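Local coordinates for protein SUMO-1 cysteine protease S273R (African swine fever virus pig/Kenya/KEN-50/1950, PDB 6LJ9) that probably matures the viral pp220 and pp62 polyproteins into core-shell proteins as a SUMO-1-type cysteine protease, and blunts host innate immune responses, at residues G166-A171 with F186-N191; C155-D160 with V170-D175; S9-C14 with F265-F270. All coordinates share one frame; numbering follows the deposited sequence.

Interaction 1. Residues G166-A171 with F186-N191; sequences GKHWVA and FNSAGN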
loop_
_atom_site.group_PDB
_atom_site.type_symbol
_atom_site.label_atom_id
_atom_site.label_comp_id
_atom_site.label_asym_id
_atom_site.label_seq_id
_atom_site.Cartn_x
_atom_site.Cartn_y
_atom_site.Cartn_z
ATOM N N GLY B 166 33.257 16.065 0.145
ATOM C CA GLY B 166 32.942 15.348 -1.075
ATOM C C GLY B 166 31.538 14.783 -1.113
ATOM O O GLY B 166 30.576 15.455 -0.727
ATOM N N LYS B 167 31.414 13.543 -1.580
ATOM C CA LYS B 167 30.112 12.904 -1.712
ATOM C C LYS B 167 29.480 12.677 -0.345
ATOM O O LYS B 167 30.077 12.043 0.529
ATOM C CB LYS B 167 30.259 11.579 -2.457
ATOM C CG LYS B 167 29.026 10.694 -2.402
ATOM C CD LYS B 167 29.294 9.341 -3.041
ATOM C CE LYS B 167 29.640 9.483 -4.513
ATOM N NZ LYS B 167 29.878 8.161 -5.157
ATOM N N HIS B 168 28.267 13.197 -0.165
ATOM C CA HIS B 168 27.502 12.993 1.062
ATOM C C HIS B 168 26.034 12.869 0.681
ATOM O O HIS B 168 25.423 13.843 0.230
ATOM C CB HIS B 168 27.714 14.137 2.055
ATOM C CG HIS B 168 27.076 13.901 3.389
ATOM N ND1 HIS B 168 27.672 13.144 4.374
ATOM C CD2 HIS B 168 25.891 14.315 3.897
ATOM C CE1 HIS B 168 26.885 13.107 5.434
ATOM N NE2 HIS B 168 25.797 13.808 5.170
ATOM N N TRP B 169 25.473 11.677 0.859
ATOM C CA TRP B 169 24.086 11.433 0.497
ATOM C C TRP B 169 23.151 11.851 1.622
ATOM O O TRP B 169 23.401 11.568 2.798
ATOM C CB TRP B 169 23.867 9.955 0.171
ATOM C CG TRP B 169 24.694 9.451 -0.971
ATOM C CD1 TRP B 169 25.816 8.679 -0.895
ATOM C CD2 TRP B 169 24.461 9.682 -2.366
ATOM N NE1 TRP B 169 26.294 8.414 -2.155
ATOM C CE2 TRP B 169 25.480 9.020 -3.076
ATOM C CE3 TRP B 169 23.488 10.386 -3.082
ATOM C CZ2 TRP B 169 25.556 9.040 -4.468
ATOM C CZ3 TRP B 169 23.563 10.403 -4.462
ATOM C CH2 TRP B 169 24.590 9.736 -5.141
ATOM N N VAL B 170 22.068 12.535 1.254
ATOM C CA VAL B 170 20.983 12.855 2.170
ATOM C C VAL B 170 19.674 12.454 1.504
ATOM O O VAL B 170 19.582 12.339 0.279
ATOM C CB VAL B 170 20.956 14.347 2.569
ATOM C CG1 VAL B 170 22.251 14.738 3.269
ATOM C CG2 VAL B 170 20.722 15.215 1.350
ATOM N N ALA B 171 18.655 12.236 2.328
ATOM C CA ALA B 171 17.366 11.749 1.861
ATOM C C ALA B 171 16.311 12.845 1.942
ATOM O O ALA B 171 16.359 13.718 2.813
ATOM C CB ALA B 171 16.911 10.534 2.675
ATOM N N PHE B 186 16.432 14.507 5.648
ATOM C CA PHE B 186 17.212 13.748 6.617
ATOM C C PHE B 186 18.688 13.819 6.250
ATOM O O PHE B 186 19.076 13.429 5.144
ATOM C CB PHE B 186 16.746 12.294 6.684
ATOM C CG PHE B 186 17.610 11.425 7.551
ATOM C CD1 PHE B 186 17.626 11.594 8.926
ATOM C CD2 PHE B 186 18.408 10.440 6.993
ATOM C CE1 PHE B 186 18.423 10.797 9.727
ATOM C CE2 PHE B 186 19.205 9.639 7.787
ATOM C CZ PHE B 186 19.213 9.818 9.157
ATOM N N ASN B 187 19.502 14.319 7.178
ATOM C CA ASN B 187 20.956 14.343 7.049
ATOM C C ASN B 187 21.527 13.552 8.218
ATOM O O ASN B 187 21.382 13.958 9.376
ATOM C CB ASN B 187 21.489 15.777 7.035
ATOM C CG ASN B 187 22.957 15.857 6.633
ATOM O OD1 ASN B 187 23.755 14.975 6.949
ATOM N ND2 ASN B 187 23.315 16.927 5.931
ATOM N N SER B 188 22.175 12.425 7.917
ATOM C CA SER B 188 22.720 11.578 8.971
ATOM C C SER B 188 23.825 12.269 9.758
ATOM O O SER B 188 24.120 11.857 10.885
ATOM C CB SER B 188 23.249 10.272 8.378
ATOM O OG SER B 188 24.289 10.520 7.450
ATOM N N ALA B 189 24.447 13.307 9.196
ATOM C CA ALA B 189 25.499 14.018 9.908
ATOM C C ALA B 189 24.953 15.094 10.835
ATOM O O ALA B 189 25.668 15.530 11.744
ATOM C CB ALA B 189 26.480 14.641 8.912
ATOM N N GLY B 190 23.712 15.529 10.629
ATOM C CA GLY B 190 23.110 16.538 11.476
ATOM C C GLY B 190 23.287 17.963 11.007
ATOM O O GLY B 190 23.218 18.882 11.831
ATOM N N ASN B 191 23.508 18.181 9.714
ATOM C CA ASN B 191 23.722 19.515 9.170
ATOM C C ASN B 191 22.464 20.008 8.466
ATOM O O ASN B 191 21.766 19.236 7.802
ATOM C CB ASN B 191 24.906 19.524 8.201
ATOM C CG ASN B 191 26.223 19.214 8.888
ATOM O OD1 ASN B 191 26.492 19.696 9.988
ATOM N ND2 ASN B 191 27.050 18.400 8.241
#
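Phe186 pairs with Ala171 as an antiparallel hydrogen-bonded pair: Phe186 N donates to Ala171 O at 2.9 Å and Ala171 N to Phe186 O at 3.1 Å. The two CB atoms stand on one face of the sheet, and the small methyl of Ala171 fits beside the benzyl group. The Phe186 ring then leads away from this strand, to stack on Tyr239 and meet Phe252 edge-to-face.

At Asn187 the pairing gives way to side-chain chemistry. With CG anti to the backbone N (chi1 -169°), the amide reaches back to strand 169-175, its flat group resting on Val170 CG1, 3.6 Å from Asn187 ND2. His168 NE2 donates to Asn187 OD1 over 2.9 Å, near the plane of the imidazole but tilted 34° from the amide carbonyl plane. The ring and amide planes are turned 37° apart.

His168 and Asn187 are the inferred active-site pair of this Ulp1-like protease, and the inferred nucleophile Cys232 lies beside His168. Asn187 would then be the third member of a His-Asn-Cys triad in the Ulp1 order, its carbonyl accepting from NE2 and so restraining the ring's rotation.

Ser188 turns its hydroxyl to the substrate-binding candidate Gln226, with which it is hydrogen-bonded. From the opposite face of the amide to His168, Ala189 N also donates to Asn187 OD1 (2.9 Å), closing an Asx turn, so two bonds grip that oxygen. The compact Ala189 CB packs 3.8 Å from His168 CE1. Gly190, whose N bonds Asn187 O, completes a type I turn in a conformation suited to glycine.

Interaction 2. Residues C155-D160 with V170-D175; sequences CVLNTD and VAIFVD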
loop_
_atom_site.group_PDB
_atom_site.type_symbol
_atom_site.label_atom_id
_atom_site.label_comp_id
_atom_site.label_asym_id
_atom_site.label_seq_id
_atom_site.Cartn_x
_atom_site.Cartn_y
_atom_site.Cartn_z
ATOM N N CYS B 155 13.639 10.515 -2.488
ATOM C CA CYS B 155 14.787 10.873 -3.306
ATOM C C CYS B 155 16.020 10.962 -2.421
ATOM O O CYS B 155 15.941 11.371 -1.260
ATOM C CB CYS B 155 14.556 12.198 -4.041
ATOM S SG CYS B 155 15.472 12.354 -5.586
ATOM N N VAL B 156 17.158 10.564 -2.984
ATOM C CA VAL B 156 18.457 10.663 -2.331
ATOM C C VAL B 156 19.342 11.546 -3.195
ATOM O O VAL B 156 19.472 11.306 -4.400
ATOM C CB VAL B 156 19.102 9.279 -2.128
ATOM C CG1 VAL B 156 20.452 9.418 -1.444
ATOM C CG2 VAL B 156 18.180 8.371 -1.331
ATOM N N LEU B 157 19.947 12.564 -2.586
ATOM C CA LEU B 157 20.732 13.541 -3.325
ATOM C C LEU B 157 22.098 13.727 -2.679
ATOM O O LEU B 157 22.306 13.418 -1.503
ATOM C CB LEU B 157 20.006 14.890 -3.423
ATOM C CG LEU B 157 19.613 15.594 -2.126
ATOM C CD1 LEU B 157 20.495 16.810 -1.888
ATOM C CD2 LEU B 157 18.149 15.989 -2.170
ATOM N N ASN B 158 23.029 14.245 -3.477
ATOM C CA ASN B 158 24.404 14.475 -3.055
ATOM C C ASN B 158 24.580 15.955 -2.736
ATOM O O ASN B 158 24.309 16.812 -3.583
ATOM C CB ASN B 158 25.380 14.039 -4.148
ATOM C CG ASN B 158 26.816 13.978 -3.665
ATOM O OD1 ASN B 158 27.157 14.523 -2.616
ATOM N ND2 ASN B 158 27.669 13.312 -4.434
ATOM N N THR B 159 25.039 16.250 -1.521
ATOM C CA THR B 159 25.260 17.621 -1.079
ATOM C C THR B 159 26.642 18.146 -1.446
ATOM O O THR B 159 27.067 19.169 -0.899
ATOM C CB THR B 159 25.059 17.732 0.434
ATOM O OG1 THR B 159 25.982 16.866 1.107
ATOM C CG2 THR B 159 23.639 17.345 0.812
ATOM N N ASP B 160 27.350 17.473 -2.357
ATOM C CA ASP B 160 28.693 17.904 -2.724
ATOM C C ASP B 160 28.694 19.232 -3.469
ATOM O O ASP B 160 29.736 19.895 -3.522
ATOM C CB ASP B 160 29.375 16.827 -3.570
ATOM C CG ASP B 160 30.883 16.984 -3.612
ATOM O OD1 ASP B 160 31.423 17.796 -2.832
ATOM O OD2 ASP B 160 31.529 16.293 -4.426
ATOM N N VAL B 170 22.068 12.535 1.254
ATOM C CA VAL B 170 20.983 12.855 2.170
ATOM C C VAL B 170 19.674 12.454 1.504
ATOM O O VAL B 170 19.582 12.339 0.279
ATOM C CB VAL B 170 20.956 14.347 2.569
ATOM C CG1 VAL B 170 22.251 14.738 3.269
ATOM C CG2 VAL B 170 20.722 15.215 1.350
ATOM N N ALA B 171 18.655 12.236 2.328
ATOM C CA ALA B 171 17.366 11.749 1.861
ATOM C C ALA B 171 16.311 12.845 1.942
ATOM O O ALA B 171 16.359 13.718 2.813
ATOM C CB ALA B 171 16.911 10.534 2.675
ATOM N N ILE B 172 15.357 12.790 1.013
ATOM C CA ILE B 172 14.183 13.653 1.015
ATOM C C ILE B 172 12.953 12.768 0.873
ATOM O O ILE B 172 12.863 11.972 -0.067
ATOM C CB ILE B 172 14.227 14.705 -0.112
ATOM C CG1 ILE B 172 15.206 15.827 0.239
ATOM C CG2 ILE B 172 12.834 15.262 -0.383
ATOM C CD1 ILE B 172 15.076 17.059 -0.640
ATOM N N PHE B 173 12.015 12.901 1.808
ATOM C CA PHE B 173 10.812 12.080 1.827
ATOM C C PHE B 173 9.594 12.971 2.009
ATOM O O PHE B 173 9.571 13.821 2.904
ATOM C CB PHE B 173 10.877 11.032 2.944
ATOM C CG PHE B 173 9.802 9.989 2.854
ATOM C CD1 PHE B 173 9.936 8.913 1.993
ATOM C CD2 PHE B 173 8.659 10.084 3.630
ATOM C CE1 PHE B 173 8.949 7.951 1.906
ATOM C CE2 PHE B 173 7.667 9.125 3.548
ATOM C CZ PHE B 173 7.813 8.057 2.684
ATOM N N VAL B 174 8.591 12.777 1.158
ATOM C CA VAL B 174 7.330 13.505 1.229
ATOM C C VAL B 174 6.247 12.497 1.580
ATOM O O VAL B 174 5.945 11.594 0.789
ATOM C CB VAL B 174 7.010 14.231 -0.084
ATOM C CG1 VAL B 174 5.658 14.924 0.008
ATOM C CG2 VAL B 174 8.106 15.228 -0.420
ATOM N N ASP B 175 5.662 12.642 2.765
ATOM C CA ASP B 175 4.640 11.726 3.253
ATOM C C ASP B 175 3.278 12.391 3.078
ATOM O O ASP B 175 2.964 13.369 3.764
ATOM C CB ASP B 175 4.897 11.357 4.712
ATOM C CG ASP B 175 4.004 10.233 5.200
ATOM O OD1 ASP B 175 3.174 9.734 4.412
ATOM O OD2 ASP B 175 4.136 9.845 6.380
#
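Strands 155-158 and 170-175 run antiparallel at 147°, their axes 4.7 Å apart, and Cys155 with Ile172 and Leu157 with Val170 form hydrogen-bonded pairs on either side of the non-hydrogen-bonded pair Val156 with Ala171. The ladder has four bonds, of which Ile172 N to Cys155 O is the shortest at 2.7 Å.

Leu157, Val170 and Ile172 share one face of the sheet with Cys155, which is tied to Cys110 by a disulfide. Chi1 of Leu157 (58°) sets the branch point CG against Val170 CG2, and from there the methyls diverge: CD1 lies 3.6 Å from Val170 CG2, and CD2 equally close to Ile172 CD1. Thr159 brings its methyl across Val170, CG2 to CG2 at 3.7 Å. Beta-branched residues suit this extended backbone, and Ile172 passes on to Val197 and Trp200 of helix 195-208. On the other face, Val156 and Ala171 meet Ser236 of helix 232-244.

This is a beta hairpin in the central sheet of the protease. With the facing N-H and C=O groups of Cys155, Leu157, Val170 and Ile172 paired, four bonds fix the register and aliphatic side chains fill the face, while Thr159, through its OG1 bond to His168 O, ties the strand end to the residue inferred to be catalytic.

Interaction 3. Residues S9-C14 with F265-F270; sequences SSPSEC and FRTHLF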
loop_
_atom_site.group_PDB
_atom_site.type_symbol
_atom_site.label_atom_id
_atom_site.label_comp_id
_atom_site.label_asym_id
_atom_site.label_seq_id
_atom_site.Cartn_x
_atom_site.Cartn_y
_atom_site.Cartn_z
ATOM N N SER B 9 12.302 -5.459 5.380
ATOM C CA SER B 9 13.307 -6.054 4.512
ATOM C C SER B 9 14.058 -7.171 5.234
ATOM O O SER B 9 13.889 -7.403 6.433
ATOM C CB SER B 9 14.284 -4.994 4.012
ATOM O OG SER B 9 14.900 -4.324 5.096
ATOM N N SER B 10 14.907 -7.862 4.482
ATOM C CA SER B 10 15.633 -9.016 4.986
ATOM C C SER B 10 16.955 -9.108 4.244
ATOM O O SER B 10 17.122 -8.495 3.182
ATOM C CB SER B 10 14.819 -10.306 4.810
ATOM O OG SER B 10 14.806 -10.723 3.454
ATOM N N PRO B 11 17.927 -9.852 4.784
ATOM C CA PRO B 11 19.213 -10.011 4.087
ATOM C C PRO B 11 19.144 -10.852 2.821
ATOM O O PRO B 11 20.185 -11.056 2.185
ATOM C CB PRO B 11 20.102 -10.692 5.143
ATOM C CG PRO B 11 19.435 -10.408 6.449
ATOM C CD PRO B 11 17.975 -10.395 6.151
ATOM N N SER B 12 17.973 -11.354 2.434
ATOM C CA SER B 12 17.868 -12.146 1.216
ATOM C C SER B 12 18.206 -11.297 -0.003
ATOM O O SER B 12 17.906 -10.102 -0.050
ATOM C CB SER B 12 16.459 -12.726 1.082
ATOM O OG SER B 12 16.274 -13.337 -0.185
ATOM N N GLU B 13 18.845 -11.919 -0.992
ATOM C CA GLU B 13 19.209 -11.225 -2.218
ATOM C C GLU B 13 18.124 -11.292 -3.285
ATOM O O GLU B 13 18.283 -10.681 -4.347
ATOM C CB GLU B 13 20.521 -11.782 -2.783
ATOM C CG GLU B 13 20.418 -13.186 -3.351
ATOM C CD GLU B 13 21.636 -13.571 -4.169
ATOM O OE1 GLU B 13 22.551 -12.729 -4.304
ATOM O OE2 GLU B 13 21.678 -14.710 -4.680
ATOM N N CYS B 14 17.036 -12.019 -3.039
ATOM C CA CYS B 14 15.920 -12.012 -3.970
ATOM C C CYS B 14 15.225 -10.655 -3.945
ATOM O O CYS B 14 15.323 -9.895 -2.978
ATOM C CB CYS B 14 14.911 -13.110 -3.627
ATOM S SG CYS B 14 15.574 -14.780 -3.416
ATOM N N PHE B 265 22.518 -3.012 7.133
ATOM C CA PHE B 265 21.468 -2.700 6.173
ATOM C C PHE B 265 21.943 -2.851 4.734
ATOM O O PHE B 265 21.109 -2.975 3.829
ATOM C CB PHE B 265 20.944 -1.282 6.414
ATOM C CG PHE B 265 19.771 -0.913 5.551
ATOM C CD1 PHE B 265 18.588 -1.630 5.627
ATOM C CD2 PHE B 265 19.846 0.154 4.672
ATOM C CE1 PHE B 265 17.505 -1.295 4.837
ATOM C CE2 PHE B 265 18.765 0.495 3.881
ATOM C CZ PHE B 265 17.594 -0.231 3.963
ATOM N N ARG B 266 23.259 -2.847 4.502
ATOM C CA ARG B 266 23.778 -3.113 3.165
ATOM C C ARG B 266 23.378 -4.499 2.678
ATOM O O ARG B 266 23.150 -4.693 1.478
ATOM C CB ARG B 266 25.300 -2.967 3.151
ATOM C CG ARG B 266 25.804 -1.548 3.355
ATOM C CD ARG B 266 27.322 -1.523 3.456
ATOM N NE ARG B 266 27.854 -0.165 3.520
ATOM C CZ ARG B 266 28.321 0.505 2.471
ATOM N NH1 ARG B 266 28.323 -0.059 1.271
ATOM N NH2 ARG B 266 28.787 1.737 2.622
ATOM N N THR B 267 23.288 -5.472 3.589
ATOM C CA THR B 267 22.849 -6.810 3.214
ATOM C C THR B 267 21.366 -6.851 2.870
ATOM O O THR B 267 20.920 -7.799 2.213
ATOM C CB THR B 267 23.152 -7.804 4.338
ATOM O OG1 THR B 267 22.309 -7.531 5.464
ATOM C CG2 THR B 267 24.609 -7.694 4.766
ATOM N N HIS B 268 20.595 -5.854 3.303
ATOM C CA HIS B 268 19.198 -5.736 2.907
ATOM C C HIS B 268 19.020 -5.029 1.571
ATOM O O HIS B 268 17.942 -5.126 0.974
ATOM C CB HIS B 268 18.399 -4.980 3.975
ATOM C CG HIS B 268 18.262 -5.718 5.271
ATOM N ND1 HIS B 268 17.079 -5.767 5.975
ATOM C CD2 HIS B 268 19.161 -6.427 5.995
ATOM C CE1 HIS B 268 17.251 -6.479 7.074
ATOM N NE2 HIS B 268 18.506 -6.891 7.110
ATOM N N LEU B 269 20.046 -4.328 1.092
ATOM C CA LEU B 269 19.930 -3.499 -0.102
ATOM C C LEU B 269 20.387 -4.220 -1.364
ATOM O O LEU B 269 19.682 -4.208 -2.378
ATOM C CB LEU B 269 20.739 -2.210 0.076
ATOM C CG LEU B 269 20.193 -1.151 1.034
ATOM C CD1 LEU B 269 21.219 -0.051 1.265
ATOM C CD2 LEU B 269 18.901 -0.571 0.490
ATOM N N PHE B 270 21.558 -4.847 -1.321
ATOM C CA PHE B 270 22.219 -5.327 -2.522
ATOM C C PHE B 270 22.312 -6.845 -2.530
ATOM O O PHE B 270 22.226 -7.507 -1.491
ATOM C CB PHE B 270 23.621 -4.724 -2.653
ATOM C CG PHE B 270 23.655 -3.234 -2.485
ATOM C CD1 PHE B 270 23.033 -2.407 -3.406
ATOM C CD2 PHE B 270 24.306 -2.660 -1.406
ATOM C CE1 PHE B 270 23.060 -1.034 -3.255
ATOM C CE2 PHE B 270 24.337 -1.287 -1.249
ATOM C CZ PHE B 270 23.713 -0.473 -2.175
#
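Ser9 OG and His268 ND1 lie 2.8 Å apart in a hydrogen bond, the hydroxyl meeting the imidazole at its edge and in its plane. A short hydroxyl suits this spot, since the Phe265 ring edge is also close, with Phe265 CE1 4.0 Å from Ser9 OG. The backbone then passes over one face of the His268 ring: Ser10 C stands 3.7 Å above its centre, and Pro11 N is offset toward the rim. Pro11 lies alongside the ring, pointing the same way, with its CD 3.7 Å from His268 NE2. The peptide lies flat over the imidazole, and the proline CG and CD continue the cover at its NE2 rim.

Further contacts come from the backbone. His268 CA approaches Ser10 O at 3.5 Å, and Pro11 CA approaches Thr267 O at 3.4 Å, both as CA-H...O contacts. Pro11 CB rests near Thr267 OG1, whose hydrogen-bond partner is Lys264 O one turn back.

The His268 ring is swung out beside its own backbone N (chi1 -67°), on the last turn of helix 259-269, where the helical bonding is weak. Leu4 of helix 3-6 touches this ring as well. On the loop side, Ser12 OG accepts from Cys14 N at 3.2 Å in an ST turn, and the Cys14-Cys24 disulfide closes the loop on itself.

The contact thus joins the N-terminal loop to the end of the catalytic domain's last helix. Its chemistry implies that the Ser9 bond at the edge and the peptide over the face together restrain the ring's rotation. Lys77 bonds both Ser12 O and His268 O, and Arg82 both Phe270 O and Pro11 O, so each takes a carbonyl from either segment, and Arg82 supplies a donor to Pro11 O, which lies close to Thr267 O as a second acceptor.

Overall arrangement
Interactions 1 and 2 form one continuous piece of structure, their centres 8 Å apart and both built on strand 169-175, which lies between strands 152-158 and 181-186. They share Val170 and Ala171, and they meet at His168, inferred to be catalytic: Asn158 OD1 accepts from His168 N at 3.0 Å, so the hairpin of interaction 2 holds the backbone of the histidine whose ring interaction 1 orients. Interaction 3 is separate, about 22 Å from interaction 1 and 21 Å from interaction 2 between centres, and it closes a chain loop that encloses both. The side chain of its Phe265 still comes within about 11 Å of that of the inferred nucleophile Cys232.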